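Local structure of glutathione S-transferase (Sphingobium chungbukense, 6M1T) at residues 130-141 / 170-181. The protein binds glutathione and, as a beta-class glutathione S-transferase, probably transfers it to electrophilic compounds in detoxification. Residues are numbered along the deposited sequence; the frame is centred on the assembly and turned at random.
Sequences KNHLGALDKELL and IDMSAYPNLGAY. With CYS (cysteine), chain D.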
ATOM      1  N   LYS A 130      13.545  12.579  -4.303  1.00 28.65           N
ATOM      2  CA  LYS A 130      13.770  13.997  -3.886  1.00 28.37           C
ATOM      3  C   LYS A 130      12.451  14.768  -3.950  1.00 28.26           C
ATOM      4  O   LYS A 130      12.193  15.579  -3.026  1.00 25.85           O
ATOM      5  CB  LYS A 130      14.920  14.596  -4.706  1.00 30.94           C
ATOM      6  CG  LYS A 130      16.265  13.969  -4.373  1.00 32.82           C
ATOM      7  CD  LYS A 130      17.486  14.776  -4.769  1.00 38.22           C
ATOM      8  CE  LYS A 130      17.932  14.503  -6.186  1.00 40.05           C
ATOM      9  NZ  LYS A 130      19.125  15.306  -6.538  1.00 44.44           N
ATOM     10  N   ASN A 131      11.580  14.459  -4.920  1.00 28.91           N
ATOM     11  CA  ASN A 131      10.208  15.032  -5.013  1.00 27.22           C
ATOM     12  C   ASN A 131       9.356  14.667  -3.790  1.00 27.25           C
ATOM     13  O   ASN A 131       8.626  15.545  -3.209  1.00 24.85           O
ATOM     14  CB  ASN A 131       9.484  14.546  -6.271  1.00 31.64           C
ATOM     15  CG  ASN A 131       9.820  15.335  -7.520  1.00 37.81           C
ATOM     16  OD1 ASN A 131       9.278  15.052  -8.587  1.00 44.29           O
ATOM     17  ND2 ASN A 131      10.718  16.304  -7.409  1.00 33.32           N
ATOM     18  N   HIS A 132       9.337  13.382  -3.438  1.00 22.92           N
ATOM     19  CA  HIS A 132       8.615  12.868  -2.258  1.00 21.30           C
ATOM     20  C   HIS A 132       9.132  13.583  -1.001  1.00 19.89           C
ATOM     21  O   HIS A 132       8.311  13.897  -0.129  1.00 21.83           O
ATOM     22  CB  HIS A 132       8.789  11.338  -2.173  1.00 20.53           C
ATOM     23  CG  HIS A 132       7.829  10.600  -3.044  1.00 19.91           C
ATOM     24  ND1 HIS A 132       6.468  10.801  -2.956  1.00 19.94           N
ATOM     25  CD2 HIS A 132       7.999   9.614  -3.960  1.00 21.71           C
ATOM     26  CE1 HIS A 132       5.832   9.992  -3.792  1.00 21.30           C
ATOM     27  NE2 HIS A 132       6.733   9.264  -4.422  1.00 19.13           N
ATOM     28  N   LEU A 133      10.439  13.732  -0.896  1.00 20.53           N
ATOM     29  CA  LEU A 133      11.109  14.291   0.298  1.00 19.77           C
ATOM     30  C   LEU A 133      10.673  15.783   0.431  1.00 21.81           C
ATOM     31  O   LEU A 133      10.317  16.186   1.533  1.00 21.27           O
ATOM     32  CB  LEU A 133      12.626  14.116   0.151  1.00 20.52           C
ATOM     33  CG  LEU A 133      13.226  12.713   0.365  1.00 18.85           C
ATOM     34  CD1 LEU A 133      14.688  12.633  -0.025  1.00 19.81           C
ATOM     35  CD2 LEU A 133      13.049  12.224   1.788  1.00 19.67           C
ATOM     36  N   GLY A 134      10.677  16.550  -0.663  1.00 23.88           N
ATOM     37  CA  GLY A 134      10.201  17.958  -0.719  1.00 23.60           C
ATOM     38  C   GLY A 134       8.782  18.094  -0.183  1.00 25.57           C
ATOM     39  O   GLY A 134       8.546  18.970   0.687  1.00 25.33           O
ATOM     40  N   ALA A 135       7.844  17.244  -0.621  1.00 21.99           N
ATOM     41  CA  ALA A 135       6.433  17.314  -0.184  1.00 24.52           C
ATOM     42  C   ALA A 135       6.310  16.882   1.278  1.00 23.90           C
ATOM     43  O   ALA A 135       5.478  17.455   2.016  1.00 21.81           O
ATOM     44  CB  ALA A 135       5.544  16.473  -1.058  1.00 25.66           C
ATOM     45  N   LEU A 136       7.026  15.827   1.665  1.00 21.13           N
ATOM     46  CA  LEU A 136       7.032  15.372   3.075  1.00 19.70           C
ATOM     47  C   LEU A 136       7.619  16.495   3.945  1.00 19.51           C
ATOM     48  O   LEU A 136       7.033  16.720   5.031  1.00 22.49           O
ATOM     49  CB  LEU A 136       7.827  14.073   3.181  1.00 20.60           C
ATOM     50  CG  LEU A 136       7.082  12.859   2.614  1.00 19.83           C
ATOM     51  CD1 LEU A 136       8.053  11.719   2.353  1.00 21.19           C
ATOM     52  CD2 LEU A 136       5.925  12.450   3.514  1.00 20.48           C
ATOM     53  N   ASP A 137       8.711  17.128   3.502  1.00 20.93           N
ATOM     54  CA  ASP A 137       9.344  18.261   4.224  1.00 25.60           C
ATOM     55  C   ASP A 137       8.313  19.374   4.535  1.00 28.06           C
ATOM     56  O   ASP A 137       8.244  19.772   5.709  1.00 27.41           O
ATOM     57  CB  ASP A 137      10.578  18.798   3.499  1.00 27.87           C
ATOM     58  CG  ASP A 137      11.392  19.689   4.416  1.00 30.23           C
ATOM     59  OD1 ASP A 137      11.961  19.151   5.390  1.00 31.68           O
ATOM     60  OD2 ASP A 137      11.420  20.898   4.182  1.00 33.91           O
ATOM     61  N   LYS A 138       7.520  19.840   3.566  1.00 28.94           N
ATOM     62  CA  LYS A 138       6.513  20.921   3.765  1.00 28.76           C
ATOM     63  C   LYS A 138       5.329  20.393   4.584  1.00 32.51           C
ATOM     64  O   LYS A 138       4.729  21.168   5.384  1.00 30.28           O
ATOM     65  CB  LYS A 138       6.006  21.482   2.428  1.00 31.96           C
ATOM     66  CG  LYS A 138       5.306  22.832   2.549  1.00 32.96           C
ATOM     67  N   GLU A 139       4.940  19.128   4.385  1.00 30.32           N
ATOM     68  CA  GLU A 139       3.809  18.563   5.166  1.00 31.00           C
ATOM     69  C   GLU A 139       4.143  18.638   6.659  1.00 30.93           C
ATOM     70  O   GLU A 139       3.211  18.899   7.449  1.00 35.85           O
ATOM     71  CB  GLU A 139       3.501  17.120   4.769  1.00 33.30           C
ATOM     72  CG  GLU A 139       2.105  16.679   5.175  1.00 38.87           C
ATOM     73  CD  GLU A 139       1.827  15.228   4.821  1.00 41.31           C
ATOM     74  OE1 GLU A 139       2.395  14.763   3.805  1.00 39.61           O
ATOM     75  OE2 GLU A 139       1.069  14.574   5.562  1.00 41.88           O
ATOM     76  N   LEU A 140       5.396  18.329   7.024  1.00 32.87           N
ATOM     77  CA  LEU A 140       5.852  18.162   8.435  1.00 37.10           C
ATOM     78  C   LEU A 140       6.434  19.486   8.961  1.00 38.75           C
ATOM     79  O   LEU A 140       6.848  19.512  10.130  1.00 38.00           O
ATOM     80  CB  LEU A 140       6.855  16.999   8.540  1.00 31.78           C
ATOM     81  CG  LEU A 140       6.195  15.616   8.496  1.00 35.23           C
ATOM     82  CD1 LEU A 140       7.207  14.509   8.259  1.00 37.44           C
ATOM     83  CD2 LEU A 140       5.405  15.355   9.775  1.00 36.00           C
ATOM     84  N   LEU A 141       6.431  20.539   8.140  1.00 45.71           N
ATOM     85  CA  LEU A 141       6.739  21.933   8.561  1.00 46.55           C
ATOM     86  C   LEU A 141       5.614  22.425   9.471  1.00 46.36           C
ATOM     87  O   LEU A 141       5.909  23.173  10.409  1.00 49.15           O
ATOM     88  CB  LEU A 141       6.855  22.814   7.311  1.00 48.50           C
ATOM     89  CG  LEU A 141       7.373  24.242   7.497  1.00 47.17           C
ATOM     90  CD1 LEU A 141       8.306  24.366   8.694  1.00 44.54           C
ATOM     91  CD2 LEU A 141       8.083  24.723   6.227  1.00 46.62           C
ATOM     92  N   ILE A 170      21.800  10.865  -1.521  1.00 23.45           N
ATOM     93  CA  ILE A 170      20.852  12.003  -1.408  1.00 26.90           C
ATOM     94  C   ILE A 170      21.168  12.732  -0.103  1.00 28.47           C
ATOM     95  O   ILE A 170      21.176  12.087   0.957  1.00 28.48           O
ATOM     96  CB  ILE A 170      19.392  11.501  -1.473  1.00 24.44           C
ATOM     97  CG1 ILE A 170      19.058  10.953  -2.861  1.00 25.80           C
ATOM     98  CG2 ILE A 170      18.399  12.562  -1.033  1.00 24.55           C
ATOM     99  CD1 ILE A 170      17.649  10.369  -2.985  1.00 26.73           C
ATOM    100  N   ASP A 171      21.418  14.036  -0.167  1.00 30.92           N
ATOM    101  CA  ASP A 171      21.814  14.837   1.016  1.00 28.18           C
ATOM    102  C   ASP A 171      20.551  15.295   1.741  1.00 26.94           C
ATOM    103  O   ASP A 171      19.813  16.113   1.176  1.00 28.96           O
ATOM    104  CB  ASP A 171      22.678  16.034   0.591  1.00 34.39           C
ATOM    105  CG  ASP A 171      22.906  17.035   1.708  1.00 37.36           C
ATOM    106  OD1 ASP A 171      22.211  16.936   2.744  1.00 36.38           O
ATOM    107  OD2 ASP A 171      23.784  17.905   1.538  1.00 49.07           O
ATOM    108  N   MET A 172      20.331  14.840   2.974  1.00 24.97           N
ATOM    109  CA  MET A 172      19.079  15.141   3.712  1.00 28.47           C
ATOM    110  C   MET A 172      19.127  16.553   4.336  1.00 26.15           C
ATOM    111  O   MET A 172      18.081  16.978   4.881  1.00 25.75           O
ATOM    112  CB  MET A 172      18.788  14.076   4.774  1.00 26.87           C
ATOM    113  CG  MET A 172      18.466  12.706   4.183  1.00 27.66           C
ATOM    114  SD  MET A 172      16.880  12.766   3.347  1.00 24.84           S
ATOM    115  CE  MET A 172      15.787  12.844   4.755  1.00 27.74           C
ATOM    116  N   SER A 173      20.215  17.316   4.149  1.00 33.50           N
ATOM    117  CA  SER A 173      20.288  18.762   4.534  1.00 34.53           C
ATOM    118  C   SER A 173      19.195  19.599   3.841  1.00 32.59           C
ATOM    119  O   SER A 173      18.651  20.536   4.484  1.00 34.17           O
ATOM    120  CB  SER A 173      21.662  19.353   4.271  1.00 35.86           C
ATOM    121  OG  SER A 173      22.525  19.026   5.339  1.00 40.45           O
ATOM    122  N   ALA A 174      18.852  19.302   2.588  1.00 29.38           N
ATOM    123  CA  ALA A 174      17.797  20.034   1.850  1.00 28.21           C
ATOM    124  C   ALA A 174      16.432  19.949   2.547  1.00 27.29           C
ATOM    125  O   ALA A 174      15.545  20.718   2.156  1.00 28.74           O
ATOM    126  CB  ALA A 174      17.719  19.538   0.427  1.00 30.52           C
ATOM    127  N   TYR A 175      16.215  19.055   3.523  1.00 26.61           N
ATOM    128  CA  TYR A 175      14.864  18.777   4.088  1.00 26.19           C
ATOM    129  C   TYR A 175      14.908  18.947   5.603  1.00 27.97           C
ATOM    130  O   TYR A 175      14.788  17.980   6.349  1.00 24.60           O
ATOM    131  CB  TYR A 175      14.391  17.391   3.617  1.00 28.43           C
ATOM    132  CG  TYR A 175      14.639  17.152   2.145  1.00 26.75           C
ATOM    133  CD1 TYR A 175      13.863  17.794   1.188  1.00 28.39           C
ATOM    134  CD2 TYR A 175      15.678  16.348   1.702  1.00 24.20           C
ATOM    135  CE1 TYR A 175      14.077  17.604  -0.169  1.00 27.44           C
ATOM    136  CE2 TYR A 175      15.924  16.172   0.345  1.00 25.18           C
ATOM    137  CZ  TYR A 175      15.131  16.813  -0.592  1.00 26.84           C
ATOM    138  OH  TYR A 175      15.319  16.647  -1.941  1.00 30.71           O
ATOM    139  N   PRO A 176      15.060  20.185   6.139  1.00 28.91           N
ATOM    140  CA  PRO A 176      15.414  20.341   7.546  1.00 26.59           C
ATOM    141  C   PRO A 176      14.238  20.008   8.469  1.00 22.99           C
ATOM    142  O   PRO A 176      14.492  19.696   9.582  1.00 28.25           O
ATOM    143  CB  PRO A 176      15.809  21.839   7.624  1.00 29.81           C
ATOM    144  CG  PRO A 176      14.925  22.493   6.602  1.00 28.16           C
ATOM    145  CD  PRO A 176      14.871  21.481   5.461  1.00 28.53           C
ATOM    146  N   ASN A 177      12.994  20.070   7.999  1.00 22.99           N
ATOM    147  CA  ASN A 177      11.815  19.642   8.791  1.00 25.01           C
ATOM    148  C   ASN A 177      11.875  18.105   8.940  1.00 26.00           C
ATOM    149  O   ASN A 177      11.573  17.621  10.033  1.00 20.96           O
ATOM    150  CB  ASN A 177      10.488  20.128   8.199  1.00 28.38           C
ATOM    151  CG  ASN A 177      10.536  21.613   7.888  1.00 36.29           C
ATOM    152  OD1 ASN A 177      11.231  22.357   8.590  1.00 37.63           O
ATOM    153  ND2 ASN A 177       9.838  22.037   6.840  1.00 31.74           N
ATOM    154  N   LEU A 178      12.326  17.390   7.909  1.00 26.58           N
ATOM    155  CA  LEU A 178      12.518  15.909   7.986  1.00 25.71           C
ATOM    156  C   LEU A 178      13.643  15.611   8.976  1.00 26.49           C
ATOM    157  O   LEU A 178      13.364  14.844   9.885  1.00 21.51           O
ATOM    158  CB  LEU A 178      12.800  15.339   6.595  1.00 25.70           C
ATOM    159  CG  LEU A 178      11.657  15.508   5.594  1.00 24.70           C
ATOM    160  CD1 LEU A 178      11.954  14.747   4.330  1.00 24.92           C
ATOM    161  CD2 LEU A 178      10.322  15.053   6.155  1.00 24.01           C
ATOM    162  N   GLY A 179      14.797  16.306   8.863  1.00 28.69           N
ATOM    163  CA  GLY A 179      15.921  16.279   9.822  1.00 26.71           C
ATOM    164  C   GLY A 179      15.458  16.359  11.268  1.00 27.68           C
ATOM    165  O   GLY A 179      15.798  15.464  12.068  1.00 28.74           O
ATOM    166  N   ALA A 180      14.716  17.398  11.631  1.00 29.40           N
ATOM    167  CA  ALA A 180      14.248  17.613  13.024  1.00 28.09           C
ATOM    168  C   ALA A 180      13.310  16.476  13.450  1.00 25.78           C
ATOM    169  O   ALA A 180      13.337  16.045  14.620  1.00 22.04           O
ATOM    170  CB  ALA A 180      13.549  18.947  13.110  1.00 29.83           C
ATOM    171  N   TYR A 181      12.416  16.087  12.541  1.00 23.04           N
ATOM    172  CA  TYR A 181      11.421  15.006  12.736  1.00 22.39           C
ATOM    173  C   TYR A 181      12.193  13.741  13.118  1.00 20.53           C
ATOM    174  O   TYR A 181      11.798  13.115  14.108  1.00 19.63           O
ATOM    175  CB  TYR A 181      10.566  14.879  11.469  1.00 20.43           C
ATOM    176  CG  TYR A 181       9.584  13.746  11.399  1.00 20.39           C
ATOM    177  CD1 TYR A 181       8.362  13.846  12.026  1.00 22.25           C
ATOM    178  CD2 TYR A 181       9.868  12.600  10.662  1.00 20.91           C
ATOM    179  CE1 TYR A 181       7.429  12.834  11.944  1.00 22.94           C
ATOM    180  CE2 TYR A 181       8.933  11.590  10.538  1.00 19.21           C
ATOM    181  CZ  TYR A 181       7.725  11.701  11.191  1.00 20.97           C
ATOM    182  OH  TYR A 181       6.775  10.743  11.094  1.00 20.47           O
TER
HETATM  183  N   CYS D 302      19.516  11.298   8.937  1.00 48.78           N
HETATM  184  CA  CYS D 302      18.307  12.177   9.007  1.00 46.41           C
HETATM  185  C   CYS D 302      18.204  12.815  10.401  1.00 45.24           C
HETATM  186  O   CYS D 302      18.443  12.083  11.396  1.00 50.36           O
HETATM  187  CB  CYS D 302      17.058  11.377   8.647  1.00 39.19           C
HETATM  188  SG  CYS D 302      15.512  12.334   8.605  1.00 38.65           S
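Asp137 reaches across to the start of helix 176-181, where its OD1 accepts two backbone N-H groups: a fairly straight bond from Leu178 N at 3.1 Å, approaching OD1 almost in line with its bond to CG, and a weak, bent one from Asn177 N. With CG anti to the backbone N (chi1 -165°), the carboxylate is carried over these first-turn amides, and its negative charge probably gains from the positive end of the helix dipole. Asn177 returns the grip: its ND2 donates to Asp137 O at 3.0 Å, arriving above the carbonyl plane.

Two aromatic contacts flank this polar joint. Tyr175, the N-cap residue, has its ring between Ala174 CB on one face and Leu133 CB on the other; Leu133 CB sits 3.7 Å from the ring centroid, 9° off the normal, as a CH-pi contact. Tyr175 CE1 lies near Gly134 N, and Tyr175 OH rests against Lys130 CB at 3.5 Å. A leucine here would probably take away the flat face under Leu133 CB and leave a gap beside Lys130 CB and Gly134. Leu140 makes the second CH-pi contact, its CD1 lying 3.8 Å from the Tyr181 ring centroid, almost on the normal.

Apolar side chains, mostly leucines, pack between helix 130-139 and the 170-181 segment. Leu178 turns CD1 to Leu133 CD2 at 3.7 Å and CD2 to Leu140 CD1, while Leu133 CD1 packs on Ile170 CG2 and Met172 SD. Met172 CE and Leu178 O also touch the sulfur of a bound cysteine, so the contact forms part of that pocket.

The short helical segments cross at 68°, within the all-helical C-terminal domain. Helix 153-162 packs against Leu133, Leu136, Leu140 and Tyr181, whose OH is hydrogen-bonded to Asp155, and Phe105 of helix 89-108 covers Leu133 and Leu136.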